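N(2),N(2)-dimethylguanosine tRNA methyltransferase (Pyrococcus horikoshii, PDB 2DUL) transfers two methyl groups from S-adenosyl-L-methionine to N2 of guanine 26 in a number of tRNAs. Local coordinates at residues Leu55-Ile60 / Leu76-Glu81; Asp82-Met87 / Ile116-Ala121. All coordinates share one frame; numbering follows the deposited sequence.

Interaction 1: Leu55-Ile60 / Leu76-Glu81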
# COMPACT_ATOMS: atom_id res chain seq x y z
N LEU A 55 6.60 -12.43 5.01
CA LEU A 55 7.42 -12.20 6.19
C LEU A 55 6.43 -12.18 7.34
O LEU A 55 5.99 -11.12 7.79
CB LEU A 55 8.14 -10.85 6.04
CG LEU A 55 9.05 -10.82 4.81
CD1 LEU A 55 8.90 -9.49 4.07
CD2 LEU A 55 10.49 -11.05 5.23
N SER A 56 6.09 -13.38 7.82
CA SER A 56 5.07 -13.58 8.85
C SER A 56 5.33 -13.27 10.32
O SER A 56 4.38 -12.95 11.04
CB SER A 56 4.57 -15.03 8.77
OG SER A 56 4.22 -15.36 7.44
N ALA A 57 6.57 -13.39 10.78
CA ALA A 57 6.88 -13.13 12.19
C ALA A 57 6.05 -14.07 13.08
O ALA A 57 6.35 -15.26 13.18
CB ALA A 57 6.59 -11.67 12.53
N THR A 58 5.01 -13.54 13.73
CA THR A 58 4.17 -14.37 14.60
C THR A 58 3.18 -15.21 13.80
O THR A 58 2.63 -16.19 14.31
CB THR A 58 3.35 -13.51 15.59
OG1 THR A 58 2.39 -12.74 14.86
CG2 THR A 58 4.26 -12.58 16.38
N GLY A 59 2.96 -14.81 12.55
CA GLY A 59 2.03 -15.52 11.68
C GLY A 59 0.64 -14.90 11.68
O GLY A 59 -0.27 -15.40 11.00
N ILE A 60 0.46 -13.81 12.41
CA ILE A 60 -0.84 -13.15 12.51
C ILE A 60 -1.52 -12.83 11.18
O ILE A 60 -2.72 -13.04 11.04
CB ILE A 60 -0.75 -11.85 13.36
CG1 ILE A 60 -2.13 -11.19 13.46
CG2 ILE A 60 0.24 -10.87 12.73
CD1 ILE A 60 -3.17 -12.05 14.16
N LEU A 76 2.68 -19.22 5.07
CA LEU A 76 3.27 -18.33 6.06
C LEU A 76 4.77 -18.60 6.00
O LEU A 76 5.19 -19.75 6.06
CB LEU A 76 2.75 -18.64 7.46
CG LEU A 76 1.27 -18.43 7.76
CD1 LEU A 76 0.46 -19.57 7.19
CD2 LEU A 76 1.07 -18.37 9.28
N ASN A 77 5.57 -17.55 5.90
CA ASN A 77 7.01 -17.74 5.82
C ASN A 77 7.82 -16.76 6.66
O ASN A 77 7.43 -15.61 6.84
CB ASN A 77 7.47 -17.60 4.37
CG ASN A 77 8.98 -17.73 4.22
OD1 ASN A 77 9.53 -18.84 4.23
ND2 ASN A 77 9.66 -16.60 4.09
N ASP A 78 8.95 -17.24 7.18
CA ASP A 78 9.87 -16.41 7.95
C ASP A 78 11.22 -17.10 8.01
O ASP A 78 11.31 -18.32 8.16
CB ASP A 78 9.35 -16.15 9.37
CG ASP A 78 9.96 -14.89 9.98
OD1 ASP A 78 9.26 -13.86 10.03
OD2 ASP A 78 11.15 -14.93 10.38
N ILE A 79 12.28 -16.31 7.88
CA ILE A 79 13.63 -16.86 7.90
C ILE A 79 14.10 -17.21 9.32
O ILE A 79 15.03 -18.00 9.49
CB ILE A 79 14.62 -15.86 7.27
CG1 ILE A 79 15.98 -16.52 7.05
CG2 ILE A 79 14.76 -14.63 8.15
CD1 ILE A 79 16.99 -15.64 6.35
N SER A 80 13.46 -16.62 10.32
CA SER A 80 13.83 -16.86 11.72
C SER A 80 13.28 -18.15 12.31
O SER A 80 12.09 -18.44 12.20
CB SER A 80 13.39 -15.69 12.58
OG SER A 80 13.49 -16.01 13.96
N GLU A 81 14.16 -18.91 12.96
CA GLU A 81 13.79 -20.17 13.61
C GLU A 81 12.77 -19.92 14.73
O GLU A 81 11.82 -20.69 14.89
CB GLU A 81 15.04 -20.84 14.20
CG GLU A 81 14.75 -22.08 15.05
CD GLU A 81 14.52 -23.32 14.22
OE1 GLU A 81 13.56 -23.35 13.42
OE2 GLU A 81 15.30 -24.28 14.37

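Interaction 2: Asp82-Met87 / Ile116-Ala121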
# COMPACT_ATOMS: atom_id res chain seq x y z
N ASP A 82 13.00 -18.87 15.51
CA ASP A 82 12.09 -18.52 16.60
C ASP A 82 10.71 -18.18 16.04
O ASP A 82 9.69 -18.60 16.59
CB ASP A 82 12.63 -17.32 17.38
CG ASP A 82 13.83 -17.67 18.23
OD1 ASP A 82 14.37 -16.76 18.90
OD2 ASP A 82 14.24 -18.85 18.24
N ALA A 83 10.69 -17.41 14.96
CA ALA A 83 9.42 -17.03 14.34
C ALA A 83 8.72 -18.28 13.82
O ALA A 83 7.52 -18.47 14.03
CB ALA A 83 9.67 -16.05 13.21
N TYR A 84 9.48 -19.15 13.16
CA TYR A 84 8.93 -20.39 12.61
C TYR A 84 8.27 -21.24 13.70
O TYR A 84 7.16 -21.73 13.54
CB TYR A 84 10.03 -21.19 11.92
CG TYR A 84 9.57 -22.53 11.38
CD1 TYR A 84 8.66 -22.60 10.32
CD2 TYR A 84 10.05 -23.72 11.91
CE1 TYR A 84 8.23 -23.83 9.81
CE2 TYR A 84 9.64 -24.96 11.42
CZ TYR A 84 8.73 -25.01 10.37
OH TYR A 84 8.33 -26.23 9.86
N GLU A 85 8.97 -21.41 14.82
CA GLU A 85 8.43 -22.19 15.93
C GLU A 85 7.14 -21.58 16.46
O GLU A 85 6.18 -22.29 16.76
CB GLU A 85 9.46 -22.29 17.06
CG GLU A 85 10.67 -23.15 16.75
CD GLU A 85 10.29 -24.59 16.42
OE1 GLU A 85 9.55 -25.21 17.22
OE2 GLU A 85 10.73 -25.09 15.37
N LEU A 86 7.12 -20.25 16.56
CA LEU A 86 5.94 -19.55 17.06
C LEU A 86 4.79 -19.61 16.07
O LEU A 86 3.62 -19.67 16.46
CB LEU A 86 6.29 -18.10 17.38
CG LEU A 86 5.17 -17.27 18.01
CD1 LEU A 86 4.62 -18.00 19.24
CD2 LEU A 86 5.70 -15.89 18.39
N MET A 87 5.12 -19.58 14.78
CA MET A 87 4.09 -19.65 13.75
C MET A 87 3.35 -20.99 13.84
O MET A 87 2.13 -21.03 13.78
CB MET A 87 4.74 -19.47 12.36
CG MET A 87 5.13 -18.03 12.07
SD MET A 87 6.31 -17.81 10.70
CE MET A 87 5.36 -18.33 9.35
N ILE A 116 3.36 -23.65 6.56
CA ILE A 116 4.28 -22.84 7.34
C ILE A 116 5.69 -23.15 6.85
O ILE A 116 6.13 -24.30 6.86
CB ILE A 116 4.15 -23.16 8.84
CG1 ILE A 116 2.67 -23.21 9.23
CG2 ILE A 116 4.87 -22.10 9.66
CD1 ILE A 116 2.42 -23.52 10.70
N ASN A 117 6.41 -22.11 6.44
CA ASN A 117 7.74 -22.27 5.89
C ASN A 117 8.82 -21.52 6.66
O ASN A 117 8.62 -20.39 7.11
CB ASN A 117 7.71 -21.79 4.43
CG ASN A 117 8.81 -22.40 3.58
OD1 ASN A 117 8.80 -23.60 3.30
ND2 ASN A 117 9.77 -21.58 3.17
N HIS A 118 9.98 -22.15 6.80
CA HIS A 118 11.12 -21.54 7.48
C HIS A 118 12.17 -21.31 6.40
O HIS A 118 12.84 -22.25 5.98
CB HIS A 118 11.70 -22.48 8.53
CG HIS A 118 12.97 -21.98 9.15
ND1 HIS A 118 13.94 -22.81 9.66
CD2 HIS A 118 13.41 -20.71 9.36
CE1 HIS A 118 14.92 -22.09 10.15
NE2 HIS A 118 14.63 -20.81 9.99
N ASP A 119 12.30 -20.07 5.93
CA ASP A 119 13.27 -19.79 4.88
C ASP A 119 13.26 -18.32 4.46
O ASP A 119 12.39 -17.56 4.86
CB ASP A 119 12.95 -20.67 3.67
CG ASP A 119 14.06 -20.71 2.64
OD1 ASP A 119 15.25 -20.67 3.03
OD2 ASP A 119 13.74 -20.79 1.44
N ASP A 120 14.25 -17.94 3.66
CA ASP A 120 14.34 -16.58 3.15
C ASP A 120 13.17 -16.42 2.18
O ASP A 120 12.91 -17.30 1.36
CB ASP A 120 15.68 -16.41 2.41
CG ASP A 120 15.78 -15.08 1.66
OD1 ASP A 120 14.89 -14.22 1.81
OD2 ASP A 120 16.77 -14.91 0.92
N ALA A 121 12.44 -15.31 2.30
CA ALA A 121 11.29 -15.07 1.44
C ALA A 121 11.65 -15.16 -0.05
O ALA A 121 10.86 -15.67 -0.85
CB ALA A 121 10.69 -13.70 1.74

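Interaction 1: Leu55-Ile60 / Leu76-Glu81
Asn77 O takes the backbone N-H of Ser56 over 2.8 Å, an almost perfectly straight bond (177° at the hydrogen). The CA-H of Leu55 also leans on this oxygen, at 3.5 Å from Leu55 CA to Asn77 O. On the same residue, Asn77 N gives its hydrogen to Ser56 OG at 3.0 Å. That bond is more bent, and it forms because the Ser56 hydroxyl lies beside its own backbone N (chi1 -50°), facing the strand. Asn77's amide works elsewhere, its OD1 bonded to Asn117. The loop then makes a type II' turn from Ser56 to Gly59, closed by Gly59 N to Ser56 O, and its Ala57 N points at Asp78 OD1, 2.8 Å off. This N-H arrives on the anti side of the carboxylate, well out of its plane. The other oxygen, Asp78 OD2, uses its anti lone pair on Ser80 N in an Asx turn, so both oxygens are engaged and the group is held against rotation. With an alanine here, the N-H groups of Ala57 and Ser80 would probably be left without their acceptors and the turn less firmly held to the strand. Leu76 CD2 packs against Gly59, 3.7 Å from Gly59 O. A glycine-bearing loop beside an acidic residue ending the next strand fits the S-adenosyl-L-methionine site of class I methyltransferases, where Asp78 is predicted to bind the cofactor.

Interaction 2: Asp82-Met87 / Ile116-Ala121
The aromatic part of this contact is Tyr84 against His118. His118 CB sits over one face of the phenol ring, 3.7 Å from the Tyr84 ring centroid, a CH-pi contact displaced toward the CD1 side. With its CG anti to the backbone N (chi1 177°), Tyr84 carries the ring from the helix across to the strand. The imidazole itself is slid well aside: the planes of the two rings are only 22° apart, but the centroids of the Tyr84 and His118 rings lie 5.4 Å apart, so they barely overlap. At the edge of the phenol, near its plane, Tyr84 CE1 is 3.7 Å from Ile116 O. This is how helix 81-94 lies on the parallel part of a Rossmann-like methyltransferase sheet: segment 82-87 runs nearly antiparallel to strand 116-118, at 166°, with 8.4 Å between the axes. Apolar contacts gather on the branch methyl Ile116 CG2, which meets Tyr84 CE1 at 3.8 Å and Met87 CB at 3.8 Å. The Met87 chain bends at its last torsion, bringing its CE to the same methyl, also at 3.8 Å. The polar ends find partners outside the two segments: Tyr84 OH hydrogen-bonds to Glu101, and His118 NE2 makes a weak bond to Ile79 O, while Asn117 turns away from the helix.

The two contacts are immediate neighbours, with centres about 4 Å apart, and come in series along the chain: interaction 1 closes at Glu81 and interaction 2 opens at Asp82. Strand 73-78 runs on into helix 81-94, and strands 73-78 and 113-118 lie side by side and parallel in the sheet. One of the bonds between them probably runs between Leu76 O and Asn117 N, 2.7 Å apart. Met87 of the helix also reaches back to the turn, its CG 3.2 Å from Ala57 O. The predicted cofactor-binding residues Asp78, Asp120 and Ala121 thus follow or end adjacent strands, consistent with one S-adenosyl-L-methionine site along the C-terminal strand ends.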